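Local coordinates for CptN Toxin (Eubacterium rectale DSM 17629, PDB 4RMO), which is the toxin of a bacterial type III toxin-antitoxin system, bound by its antitoxin RNA pseudoknot and, as in related ToxN-like toxins, probably an endoribonuclease, at residues 55-58 against 59-62; 119-122 against 123-127; 138-141 against 142-145. One frame throughout, in Å; residues are numbered along the deposited sequence. Where two conformers were deposited one is given.

How the interactions relate
From the N terminus, interaction 1 comes first, within helix 54-65; interaction 2 follows on helix 116-134, and interaction 3 lies in the loop between that helix and helix 146-153. All are local, so none closes a long loop, and they run in series without nesting or crossing. Their centres lie about 17 to 20 Å apart. Helix 116-134 packs on strand 32-37 through 119-127, and Phe-139 of interaction 3 folds back on the same helix. The RNA of chain B meets all three: interactions 1 and 3 hold G3 by different edges and U4 by opposite faces, while interaction 2 lies near G24 and U26.

Interaction 1: residues 55-58 against 59-62. With nucleotides of chain B.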
loop_
_atom_site.group_PDB
_atom_site.type_symbol
_atom_site.label_atom_id
_atom_site.label_comp_id
_atom_site.label_asym_id
_atom_site.label_seq_id
_atom_site.Cartn_x
_atom_site.Cartn_y
_atom_site.Cartn_z
ATOM N N ASP A 55 -23.204 15.511 12.889
ATOM C CA ASP A 55 -24.435 14.788 13.236
ATOM C C ASP A 55 -25.270 14.596 11.967
ATOM O O ASP A 55 -25.716 13.476 11.695
ATOM C CB ASP A 55 -25.231 15.454 14.389
ATOM C CG ASP A 55 -24.519 15.348 15.748
ATOM O OD1 ASP A 55 -23.748 14.410 15.981
ATOM O OD2 ASP A 55 -24.715 16.219 16.601
ATOM N N LYS A 56 -25.383 15.634 11.131
ATOM C CA LYS A 56 -26.160 15.506 9.923
ATOM C C LYS A 56 -25.477 14.562 8.927
ATOM O O LYS A 56 -26.120 13.661 8.362
ATOM C CB LYS A 56 -26.390 16.859 9.250
ATOM C CG LYS A 56 -26.999 16.745 7.846
ATOM C CD LYS A 56 -27.298 18.101 7.241
ATOM C CE LYS A 56 -27.602 17.939 5.753
ATOM N NZ LYS A 56 -27.900 19.197 5.090
ATOM N N TYR A 57 -24.182 14.767 8.690
ATOM C CA TYR A 57 -23.509 14.039 7.623
ATOM C C TYR A 57 -23.178 12.594 7.965
ATOM O O TYR A 57 -23.123 11.761 7.073
ATOM C CB TYR A 57 -22.329 14.849 7.081
ATOM C CG TYR A 57 -22.889 16.032 6.263
ATOM C CD1 TYR A 57 -23.457 15.820 5.032
ATOM C CD2 TYR A 57 -22.973 17.308 6.802
ATOM C CE1 TYR A 57 -24.065 16.860 4.324
ATOM C CE2 TYR A 57 -23.600 18.350 6.109
ATOM C CZ TYR A 57 -24.116 18.121 4.836
ATOM O OH TYR A 57 -24.720 19.137 4.116
ATOM N N LYS A 58 -23.028 12.294 9.245
ATOM C CA LYS A 58 -22.906 10.902 9.725
ATOM C C LYS A 58 -24.131 10.078 9.365
ATOM O O LYS A 58 -23.982 8.936 8.981
ATOM C CB LYS A 58 -22.691 10.813 11.239
ATOM C CG LYS A 58 -21.205 10.829 11.617
ATOM C CD LYS A 58 -20.996 10.731 13.150
ATOM C CE LYS A 58 -19.616 10.518 13.793
ATOM N NZ LYS A 58 -18.588 9.782 13.005
ATOM N N LYS A 59 -25.327 10.657 9.489
ATOM C CA LYS A 59 -26.555 9.934 9.142
ATOM C C LYS A 59 -26.577 9.604 7.681
ATOM O O LYS A 59 -27.035 8.535 7.285
ATOM C CB LYS A 59 -27.803 10.696 9.515
ATOM C CG LYS A 59 -27.998 10.786 11.025
ATOM C CD LYS A 59 -29.229 11.588 11.483
ATOM C CE LYS A 59 -29.155 11.703 13.015
ATOM N NZ LYS A 59 -29.914 12.864 13.552
ATOM N N ILE A 60 -26.031 10.477 6.867
ATOM C CA ILE A 60 -26.037 10.208 5.438
ATOM C C ILE A 60 -25.034 9.124 5.076
ATOM O O ILE A 60 -25.363 8.205 4.329
ATOM C CB ILE A 60 -25.801 11.490 4.646
ATOM C CG1 ILE A 60 -27.070 12.345 4.778
ATOM C CG2 ILE A 60 -25.494 11.167 3.206
ATOM C CD1 ILE A 60 -26.898 13.753 4.345
ATOM N N VAL A 61 -23.860 9.176 5.690
ATOM C CA VAL A 61 -22.898 8.078 5.575
ATOM C C VAL A 61 -23.490 6.708 6.003
ATOM O O VAL A 61 -23.371 5.715 5.272
ATOM C CB VAL A 61 -21.634 8.361 6.405
ATOM C CG1 VAL A 61 -20.736 7.106 6.568
ATOM C CG2 VAL A 61 -20.851 9.492 5.751
ATOM N N SER A 62 -24.136 6.679 7.156
ATOM C CA SER A 62 -24.715 5.442 7.703
ATOM C C SER A 62 -25.865 4.844 6.840
ATOM O O SER A 62 -26.114 3.655 6.904
ATOM C CB SER A 62 -25.089 5.619 9.183
ATOM O OG SER A 62 -26.230 6.426 9.299
ATOM P P G B 3 -32.233 19.397 4.857
ATOM O OP1 G B 3 -33.322 18.836 5.629
ATOM O OP2 G B 3 -30.823 19.137 5.293
ATOM O "O5'" G B 3 -32.244 18.949 3.341
ATOM C "C5'" G B 3 -33.382 19.165 2.502
ATOM C "C4'" G B 3 -32.981 19.000 1.050
ATOM O "O4'" G B 3 -31.963 19.993 0.736
ATOM C "C3'" G B 3 -32.341 17.672 0.684
ATOM O "O3'" G B 3 -33.310 16.691 0.313
ATOM C "C2'" G B 3 -31.510 18.051 -0.529
ATOM O "O2'" G B 3 -32.248 18.091 -1.731
ATOM C "C1'" G B 3 -31.003 19.435 -0.133
ATOM N N9 G B 3 -29.720 19.387 0.566
ATOM C C8 G B 3 -29.520 19.278 1.917
ATOM N N7 G B 3 -28.260 19.192 2.244
ATOM C C5 G B 3 -27.586 19.278 1.035
ATOM C C6 G B 3 -26.204 19.251 0.759
ATOM O O6 G B 3 -25.265 19.193 1.554
ATOM N N1 G B 3 -25.951 19.359 -0.606
ATOM C C2 G B 3 -26.911 19.439 -1.580
ATOM N N2 G B 3 -26.471 19.499 -2.843
ATOM N N3 G B 3 -28.209 19.459 -1.333
ATOM C C4 G B 3 -28.472 19.391 -0.011
ATOM P P A B 2 -27.630 22.315 6.549
ATOM O OP1 A B 2 -27.915 21.710 7.845
ATOM O OP2 A B 2 -26.562 21.751 5.687
ATOM O "O5'" A B 2 -28.932 22.387 5.641
ATOM C "C5'" A B 2 -30.180 22.894 6.177
ATOM C "C4'" A B 2 -31.156 23.081 5.047
ATOM O "O4'" A B 2 -30.589 24.005 4.066
ATOM C "C3'" A B 2 -31.469 21.831 4.213
ATOM O "O3'" A B 2 -32.475 20.996 4.753
ATOM C "C2'" A B 2 -31.965 22.440 2.914
ATOM O "O2'" A B 2 -33.256 22.968 3.043
ATOM C "C1'" A B 2 -31.003 23.613 2.758
ATOM N N9 A B 2 -29.822 23.259 1.996
ATOM C C8 A B 2 -28.555 22.999 2.448
ATOM N N7 A B 2 -27.691 22.768 1.491
ATOM C C5 A B 2 -28.429 22.939 0.330
ATOM C C6 A B 2 -28.086 22.847 -1.028
ATOM N N6 A B 2 -26.855 22.550 -1.461
ATOM N N1 A B 2 -29.055 23.082 -1.937
ATOM C C2 A B 2 -30.283 23.380 -1.500
ATOM N N3 A B 2 -30.727 23.496 -0.248
ATOM C C4 A B 2 -29.735 23.270 0.628
ATOM P P U B 4 -33.685 15.469 1.288
ATOM O OP1 U B 4 -35.122 15.227 1.070
ATOM O OP2 U B 4 -33.157 15.742 2.648
ATOM O "O5'" U B 4 -32.787 14.273 0.737
ATOM C "C5'" U B 4 -32.924 13.824 -0.623
ATOM C "C4'" U B 4 -31.952 12.698 -0.883
ATOM O "O4'" U B 4 -30.603 13.256 -0.958
ATOM C "C3'" U B 4 -31.883 11.604 0.187
ATOM O "O3'" U B 4 -31.398 10.380 -0.363
ATOM C "C2'" U B 4 -30.739 12.085 1.073
ATOM O "O2'" U B 4 -30.103 11.098 1.858
ATOM C "C1'" U B 4 -29.783 12.627 0.014
ATOM N N1 U B 4 -28.829 13.611 0.508
ATOM C C2 U B 4 -27.496 13.425 0.214
ATOM O O2 U B 4 -27.090 12.493 -0.446
ATOM N N3 U B 4 -26.656 14.386 0.718
ATOM C C4 U B 4 -27.013 15.482 1.480
ATOM O O4 U B 4 -26.153 16.290 1.813
ATOM C C5 U B 4 -28.415 15.601 1.734
ATOM C C6 U B 4 -29.254 14.689 1.250
#
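One alpha-helical turn of helix 54-65, on the RNA-binding surface, sets Tyr-57 and Ile-60 side by side, both pointing to the same side, with Tyr-57 CD1 4.1 Å from Ile-60 CD1. In its backbone the amide of Val-61 donates to Tyr-57 O and that of Ser-62 to Lys-58 O. Ser-62 OG also turns back to Lys-59 O, from above the carbonyl plane. Lys-56 and Tyr-57 together read the Hoogsteen edge of G3 in chain B. With CG anti to the backbone N (chi1 170°) and the chain extended beyond it, Lys-56 runs over one ring face of Tyr-57, CG standing above the ring centre, and brings NZ to the nucleic acid. There Lys-56 NZ donates to G3 N7 at 2.9 Å. Lys-56 NZ also donates to OP2 of G3 and to OP2 of A2, each at 2.9 Å. These three bonds give each NZ proton an acceptor, and the positive charge probably offsets part of the charge of the A2 and G3 phosphates. A further bond from NZ to the hydroxyl of Tyr-57 is weak. The hydroxyl itself donates to G3 O6, which lies in the plane of the tyrosine ring at its edge. Lys-23 meets the same hydroxyl, and the pair of bonds probably fixes the rotation of the phenol O-H. Ile-74 and Leu-88, both in loops, pack on Tyr-57, and Ile-74 also touches Ile-60 and Val-61, tying the helix to the loops beside it. U4 follows G3 along the same surface: its O4 approaches the tyrosine edge, 3.3 Å from CE1 of Tyr-57. Ile-60 CD1 stands directly over one face of the uracil, 3.3 Å from U4 C4.

Interaction 2: residues 119-122 against 123-127; sequences AKEI and EQKAR. With nucleotides of chain B.
Glu-121 and Lys-125 lie alongside each other one turn apart and point the same way, but their charged ends stop short of a salt bridge, Glu-121 OE2 and Lys-125 NZ being 4.0 Å apart. One water joins them instead, donating to Glu-121 OE2 at 3.2 Å and accepting from Lys-125 NZ at 2.9 Å. The ammonium group has two further acceptors, the carbonyl of Cys-71 and ND1 of His-75, so with the water it has an acceptor for each of its three protons. The Lys-125 chain is extended beyond CG, and Lys-125 CG passes 3.3 Å from Glu-121 O. Backbone polarity is satisfied in the regular way of an alpha-helix: the amides of Glu-123, Gln-124, Lys-125 and Ala-126 donate to the carbonyls of Ala-119, Lys-120, Glu-121 and Ile-122. These turns belong to the N-terminal half of helix 116-134. One side, with Ala-119, Ile-122, Glu-123 and Ala-126, packs on strand 32-37 of the antiparallel sheet, while Gln-124 and Arg-127 reach RNA phosphates. On the sheet side, in the conformer given, OE1 of the buried Glu-123 carboxylate is tentatively bonded to the hydroxyl of Tyr-33. Toward the nucleic acid, Gln-124 packs beside Lys-120, with Gln-124 NE2 3.5 Å from Lys-120 CE, and the same NE2 comes 3.6 Å from C5' of G24 in chain B. Arg-127 projects further along the helix with its chain extended from CG to NE. OP2 of U26 in chain B lies at the edge of its guanidinium, near the plane, 3.6 Å from Arg-127 NH1, and Phe-36 makes a cation-pi contact with that guanidinium.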
loop_
_atom_site.group_PDB
_atom_site.type_symbol
_atom_site.label_atom_id
_atom_site.label_comp_id
_atom_site.label_asym_id
_atom_site.label_seq_id
_atom_site.Cartn_x
_atom_site.Cartn_y
_atom_site.Cartn_z
ATOM N N ALA A 119 -6.002 11.557 2.226
ATOM C CA ALA A 119 -6.080 12.246 0.972
ATOM C C ALA A 119 -6.360 11.276 -0.161
ATOM O O ALA A 119 -7.132 11.580 -1.086
ATOM C CB ALA A 119 -4.785 12.996 0.693
ATOM N N LYS A 120 -5.666 10.136 -0.138
ATOM C CA LYS A 120 -5.797 9.134 -1.188
ATOM C C LYS A 120 -7.196 8.559 -1.225
ATOM O O LYS A 120 -7.795 8.425 -2.285
ATOM C CB LYS A 120 -4.764 8.028 -1.000
ATOM C CG LYS A 120 -4.853 6.935 -2.025
ATOM C CD LYS A 120 -3.805 5.852 -1.760
ATOM C CE LYS A 120 -4.288 4.484 -2.240
ATOM N NZ LYS A 120 -3.164 3.524 -2.376
ATOM N N GLU A 121 -7.760 8.289 -0.070
ATOM C CA GLU A 121 -9.109 7.773 -0.046
ATOM C C GLU A 121 -10.114 8.812 -0.596
ATOM O O GLU A 121 -11.100 8.461 -1.238
ATOM C CB GLU A 121 -9.474 7.355 1.371
ATOM C CG GLU A 121 -10.510 6.251 1.412
ATOM C CD GLU A 121 -10.972 5.882 2.818
ATOM O OE1 GLU A 121 -10.246 6.198 3.815
ATOM O OE2 GLU A 121 -12.085 5.307 2.912
ATOM N N ILE A 122 -9.907 10.075 -0.256
ATOM C CA ILE A 122 -10.791 11.144 -0.670
ATOM C C ILE A 122 -10.659 11.343 -2.180
ATOM O O ILE A 122 -11.649 11.533 -2.862
ATOM C CB ILE A 122 -10.523 12.465 0.096
ATOM C CG1 ILE A 122 -11.186 12.365 1.495
ATOM C CG2 ILE A 122 -11.124 13.671 -0.632
ATOM C CD1 ILE A 122 -10.655 13.348 2.500
ATOM N N GLU A 123 -9.446 11.300 -2.686
ATOM C CA GLU A 123 -9.216 11.437 -4.107
ATOM C C GLU A 123 -9.969 10.314 -4.879
ATOM O O GLU A 123 -10.601 10.571 -5.907
ATOM C CB GLU A 123 -7.702 11.498 -4.424
ATOM C CG GLU A 123 -7.148 12.942 -4.697
ATOM C CD GLU A 123 -6.761 13.891 -3.475
ATOM O OE1 GLU A 123 -7.385 13.925 -2.324
ATOM O OE2 GLU A 123 -5.800 14.690 -3.718
ATOM N N GLN A 124 -9.926 9.096 -4.367
ATOM C CA GLN A 124 -10.610 8.004 -5.051
ATOM C C GLN A 124 -12.080 8.219 -5.040
ATOM O O GLN A 124 -12.759 7.924 -6.037
ATOM C CB GLN A 124 -10.275 6.629 -4.454
ATOM C CG GLN A 124 -8.862 6.168 -4.849
ATOM C CD GLN A 124 -8.412 4.856 -4.162
ATOM O OE1 GLN A 124 -9.210 4.155 -3.524
ATOM N NE2 GLN A 124 -7.139 4.511 -4.341
ATOM N N LYS A 125 -12.596 8.654 -3.911
ATOM C CA LYS A 125 -14.025 8.846 -3.798
ATOM C C LYS A 125 -14.455 9.928 -4.769
ATOM O O LYS A 125 -15.504 9.830 -5.390
ATOM C CB LYS A 125 -14.390 9.181 -2.365
ATOM C CG LYS A 125 -14.376 7.968 -1.486
ATOM C CD LYS A 125 -14.744 8.275 -0.057
ATOM C CE LYS A 125 -14.637 7.036 0.827
ATOM N NZ LYS A 125 -15.504 7.186 2.013
ATOM N N ALA A 126 -13.616 10.938 -4.921
ATOM C CA ALA A 126 -13.937 12.079 -5.736
ATOM C C ALA A 126 -13.932 11.741 -7.205
ATOM O O ALA A 126 -14.703 12.310 -7.979
ATOM C CB ALA A 126 -12.944 13.201 -5.472
ATOM N N ARG A 127 -13.016 10.880 -7.610
ATOM C CA ARG A 127 -12.952 10.453 -9.015
ATOM C C ARG A 127 -14.177 9.657 -9.370
ATOM O O ARG A 127 -14.723 9.783 -10.450
ATOM C CB ARG A 127 -11.709 9.629 -9.249
ATOM C CG ARG A 127 -10.462 10.487 -9.290
ATOM C CD ARG A 127 -9.194 9.664 -9.651
ATOM N NE ARG A 127 -8.018 10.529 -9.536
ATOM C CZ ARG A 127 -7.732 11.528 -10.364
ATOM N NH1 ARG A 127 -8.486 11.797 -11.424
ATOM N NH2 ARG A 127 -6.668 12.281 -10.127
ATOM P P U B 26 -10.061 9.045 -14.248
ATOM O OP1 U B 26 -9.094 10.009 -14.827
ATOM O OP2 U B 26 -10.618 9.216 -12.877
ATOM O "O5'" U B 26 -11.401 8.899 -15.112
ATOM C "C5'" U B 26 -11.348 8.741 -16.561
ATOM C "C4'" U B 26 -12.747 8.769 -17.123
ATOM O "O4'" U B 26 -13.538 7.734 -16.468
ATOM C "C3'" U B 26 -13.507 10.074 -16.910
ATOM O "O3'" U B 26 -14.383 10.264 -18.001
ATOM C "C2'" U B 26 -14.345 9.772 -15.669
ATOM O "O2'" U B 26 -15.533 10.515 -15.513
ATOM C "C1'" U B 26 -14.691 8.296 -15.885
ATOM N N1 U B 26 -14.967 7.582 -14.631
ATOM C C2 U B 26 -16.238 7.100 -14.427
ATOM O O2 U B 26 -17.135 7.246 -15.241
ATOM N N3 U B 26 -16.431 6.475 -13.221
ATOM C C4 U B 26 -15.500 6.286 -12.220
ATOM O O4 U B 26 -15.823 5.686 -11.190
ATOM C C5 U B 26 -14.202 6.780 -12.522
ATOM C C6 U B 26 -13.991 7.425 -13.674
ATOM P P G B 24 -8.391 0.279 -5.270
ATOM O OP1 G B 24 -7.465 0.388 -4.117
ATOM O OP2 G B 24 -9.851 0.080 -5.044
ATOM O "O5'" G B 24 -8.507 1.571 -6.187
ATOM C "C5'" G B 24 -7.436 2.062 -6.970
ATOM C "C4'" G B 24 -7.684 1.808 -8.447
ATOM O "O4'" G B 24 -8.502 0.621 -8.678
ATOM C "C3'" G B 24 -8.402 2.853 -9.278
ATOM O "O3'" G B 24 -7.603 3.977 -9.598
ATOM C "C2'" G B 24 -8.640 2.063 -10.558
ATOM O "O2'" G B 24 -7.408 1.903 -11.220
ATOM C "C1'" G B 24 -9.032 0.694 -9.997
ATOM N N9 G B 24 -10.460 0.404 -9.942
ATOM C C8 G B 24 -11.206 0.086 -8.831
ATOM N N7 G B 24 -12.458 -0.157 -9.108
ATOM C C5 G B 24 -12.535 -0.034 -10.489
ATOM C C6 G B 24 -13.642 -0.184 -11.369
ATOM O O6 G B 24 -14.804 -0.496 -11.097
ATOM N N1 G B 24 -13.284 0.075 -12.687
ATOM C C2 G B 24 -12.025 0.413 -13.110
ATOM N N2 G B 24 -11.879 0.625 -14.417
ATOM N N3 G B 24 -10.991 0.587 -12.300
ATOM C C4 G B 24 -11.315 0.338 -11.014
HETATM O O HOH W 1 -15.179 4.616 3.378
#

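Interaction 3: residues 138-141 against 142-145. With nucleotides of chain B.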
loop_
_atom_site.group_PDB
_atom_site.type_symbol
_atom_site.label_atom_id
_atom_site.label_comp_id
_atom_site.label_asym_id
_atom_site.label_seq_id
_atom_site.Cartn_x
_atom_site.Cartn_y
_atom_site.Cartn_z
ATOM N N LYS A 138 -27.643 11.640 -10.058
ATOM C CA LYS A 138 -28.093 12.696 -9.164
ATOM C C LYS A 138 -28.260 12.093 -7.800
ATOM O O LYS A 138 -29.099 11.232 -7.618
ATOM C CB LYS A 138 -29.423 13.345 -9.632
ATOM C CG LYS A 138 -29.323 13.930 -11.041
ATOM C CD LYS A 138 -29.920 15.312 -11.206
ATOM C CE LYS A 138 -29.035 16.203 -12.096
ATOM N NZ LYS A 138 -28.562 15.637 -13.391
ATOM N N PHE A 139 -27.388 12.499 -6.873
ATOM C CA PHE A 139 -27.427 12.004 -5.511
ATOM C C PHE A 139 -28.467 12.723 -4.672
ATOM O O PHE A 139 -29.057 12.131 -3.781
ATOM C CB PHE A 139 -26.074 12.163 -4.873
ATOM C CG PHE A 139 -24.988 11.426 -5.585
ATOM C CD1 PHE A 139 -24.908 10.054 -5.509
ATOM C CD2 PHE A 139 -24.083 12.098 -6.358
ATOM C CE1 PHE A 139 -23.950 9.374 -6.226
ATOM C CE2 PHE A 139 -23.125 11.424 -7.074
ATOM C CZ PHE A 139 -23.051 10.065 -6.997
ATOM N N THR A 140 -28.713 13.992 -4.980
ATOM C CA THR A 140 -29.799 14.746 -4.364
ATOM C C THR A 140 -30.598 15.390 -5.486
ATOM O O THR A 140 -30.122 15.510 -6.602
ATOM C CB THR A 140 -29.266 15.886 -3.460
ATOM O OG1 THR A 140 -28.649 16.925 -4.266
ATOM C CG2 THR A 140 -28.245 15.322 -2.496
ATOM N N PRO A 141 -31.798 15.881 -5.173
ATOM C CA PRO A 141 -32.548 16.592 -6.175
ATOM C C PRO A 141 -32.058 18.010 -6.353
ATOM O O PRO A 141 -32.631 18.762 -7.143
ATOM C CB PRO A 141 -34.014 16.551 -5.640
ATOM C CG PRO A 141 -33.920 16.240 -4.171
ATOM C CD PRO A 141 -32.562 15.604 -3.936
ATOM N N THR A 142 -31.040 18.411 -5.582
ATOM C CA THR A 142 -30.571 19.785 -5.557
ATOM C C THR A 142 -29.098 19.732 -5.775
ATOM O O THR A 142 -28.288 20.092 -4.942
ATOM C CB THR A 142 -30.870 20.436 -4.201
ATOM O OG1 THR A 142 -30.553 19.517 -3.146
ATOM C CG2 THR A 142 -32.364 20.775 -4.143
ATOM N N GLN A 143 -28.766 19.358 -6.957
ATOM C CA GLN A 143 -27.408 19.148 -7.298
ATOM C C GLN A 143 -26.840 20.309 -8.131
ATOM O O GLN A 143 -27.459 20.726 -9.094
ATOM C CB GLN A 143 -27.400 17.884 -8.084
ATOM C CG GLN A 143 -26.046 17.373 -8.306
ATOM C CD GLN A 143 -26.006 15.925 -7.961
ATOM O OE1 GLN A 143 -26.053 15.099 -8.858
ATOM N NE2 GLN A 143 -25.939 15.607 -6.668
ATOM N N PRO A 144 -25.663 20.829 -7.779
ATOM C CA PRO A 144 -25.086 21.928 -8.572
ATOM C C PRO A 144 -24.867 21.538 -10.000
ATOM O O PRO A 144 -24.497 20.390 -10.267
ATOM C CB PRO A 144 -23.730 22.186 -7.937
ATOM C CG PRO A 144 -23.594 21.273 -6.820
ATOM C CD PRO A 144 -24.866 20.505 -6.609
ATOM N N ASP A 145 -24.981 22.519 -10.896
ATOM C CA ASP A 145 -24.766 22.317 -12.336
ATOM C C ASP A 145 -23.328 22.561 -12.674
ATOM O O ASP A 145 -22.927 23.632 -13.152
ATOM C CB ASP A 145 -25.693 23.234 -13.130
ATOM C CG ASP A 145 -25.706 22.923 -14.623
ATOM O OD1 ASP A 145 -24.855 22.163 -15.142
ATOM O OD2 ASP A 145 -26.554 23.514 -15.280
ATOM P P U B 5 -32.397 9.179 -0.756
ATOM O OP1 U B 5 -33.784 9.646 -0.571
ATOM O OP2 U B 5 -31.926 7.946 -0.125
ATOM O "O5'" U B 5 -32.160 9.077 -2.299
ATOM C "C5'" U B 5 -30.858 8.763 -2.831
ATOM C "C4'" U B 5 -31.019 7.871 -4.038
ATOM O "O4'" U B 5 -31.991 8.483 -4.930
ATOM C "C3'" U B 5 -29.763 7.686 -4.871
ATOM O "O3'" U B 5 -29.775 6.409 -5.504
ATOM C "C2'" U B 5 -29.881 8.819 -5.867
ATOM O "O2'" U B 5 -29.090 8.639 -7.009
ATOM C "C1'" U B 5 -31.381 8.798 -6.155
ATOM N N1 U B 5 -31.886 10.102 -6.592
ATOM C C2 U B 5 -32.012 10.317 -7.942
ATOM O O2 U B 5 -31.709 9.479 -8.773
ATOM N N3 U B 5 -32.440 11.576 -8.289
ATOM C C4 U B 5 -32.774 12.608 -7.437
ATOM O O4 U B 5 -33.159 13.683 -7.902
ATOM C C5 U B 5 -32.632 12.298 -6.051
ATOM C C6 U B 5 -32.181 11.094 -5.688
ATOM P P G B 3 -32.233 19.397 4.857
ATOM O OP1 G B 3 -33.322 18.836 5.629
ATOM O OP2 G B 3 -30.823 19.137 5.293
ATOM O "O5'" G B 3 -32.244 18.949 3.341
ATOM C "C5'" G B 3 -33.382 19.165 2.502
ATOM C "C4'" G B 3 -32.981 19.000 1.050
ATOM O "O4'" G B 3 -31.963 19.993 0.736
ATOM C "C3'" G B 3 -32.341 17.672 0.684
ATOM O "O3'" G B 3 -33.310 16.691 0.313
ATOM C "C2'" G B 3 -31.510 18.051 -0.529
ATOM O "O2'" G B 3 -32.248 18.091 -1.731
ATOM C "C1'" G B 3 -31.003 19.435 -0.133
ATOM N N9 G B 3 -29.720 19.387 0.566
ATOM C C8 G B 3 -29.520 19.278 1.917
ATOM N N7 G B 3 -28.260 19.192 2.244
ATOM C C5 G B 3 -27.586 19.278 1.035
ATOM C C6 G B 3 -26.204 19.251 0.759
ATOM O O6 G B 3 -25.265 19.193 1.554
ATOM N N1 G B 3 -25.951 19.359 -0.606
ATOM C C2 G B 3 -26.911 19.439 -1.580
ATOM N N2 G B 3 -26.471 19.499 -2.843
ATOM N N3 G B 3 -28.209 19.459 -1.333
ATOM C C4 G B 3 -28.472 19.391 -0.011
ATOM P P U B 4 -33.685 15.469 1.288
ATOM O OP1 U B 4 -35.122 15.227 1.070
ATOM O OP2 U B 4 -33.157 15.742 2.648
ATOM O "O5'" U B 4 -32.787 14.273 0.737
ATOM C "C5'" U B 4 -32.924 13.824 -0.623
ATOM C "C4'" U B 4 -31.952 12.698 -0.883
ATOM O "O4'" U B 4 -30.603 13.256 -0.958
ATOM C "C3'" U B 4 -31.883 11.604 0.187
ATOM O "O3'" U B 4 -31.398 10.380 -0.363
ATOM C "C2'" U B 4 -30.739 12.085 1.073
ATOM O "O2'" U B 4 -30.103 11.098 1.858
ATOM C "C1'" U B 4 -29.783 12.627 0.014
ATOM N N1 U B 4 -28.829 13.611 0.508
ATOM C C2 U B 4 -27.496 13.425 0.214
ATOM O O2 U B 4 -27.090 12.493 -0.446
ATOM N N3 U B 4 -26.656 14.386 0.718
ATOM C C4 U B 4 -27.013 15.482 1.480
ATOM O O4 U B 4 -26.153 16.290 1.813
ATOM C C5 U B 4 -28.415 15.601 1.734
ATOM C C6 U B 4 -29.254 14.689 1.250
#
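Thr-140 turns its side chain over the backbone of Thr-142: Thr-140 OG1 accepts from Thr-142 N at 3.1 Å, forming an ST turn with Pro-141 at its bend. With OG1 of Thr-140 between the backbone N and the carbonyl carbon (chi1 69°), its methyl CG2 faces the RNA of chain B and stands over a uracil face, 3.4 Å from U4 C2. Thr-142 meets the minor-groove edge of G3. Thr-142 O accepts from G3 N2 at 2.8 Å, nearly straight (167°), and Thr-142 OG1 lies 2.6 Å from G3 O2' in a hydrogen bond either hydroxyl could donate. Pro-141 CD packs beside that same O2'. Two residues before the turn, Lys-138 O accepts from U5 O2' at 2.7 Å. Phe-139 packs on Val-129, Met-132 and Leu-133 of helix 116-134 and also touches a uracil base, and the Gln-143 side chain crosses it obliquely; farther on, Asp-145 caps helix 146-153. The bonds to two 2'-hydroxyls are consistent with a preference for RNA, and the N2 bond, from a group that adenine lacks, would favour guanine at this position.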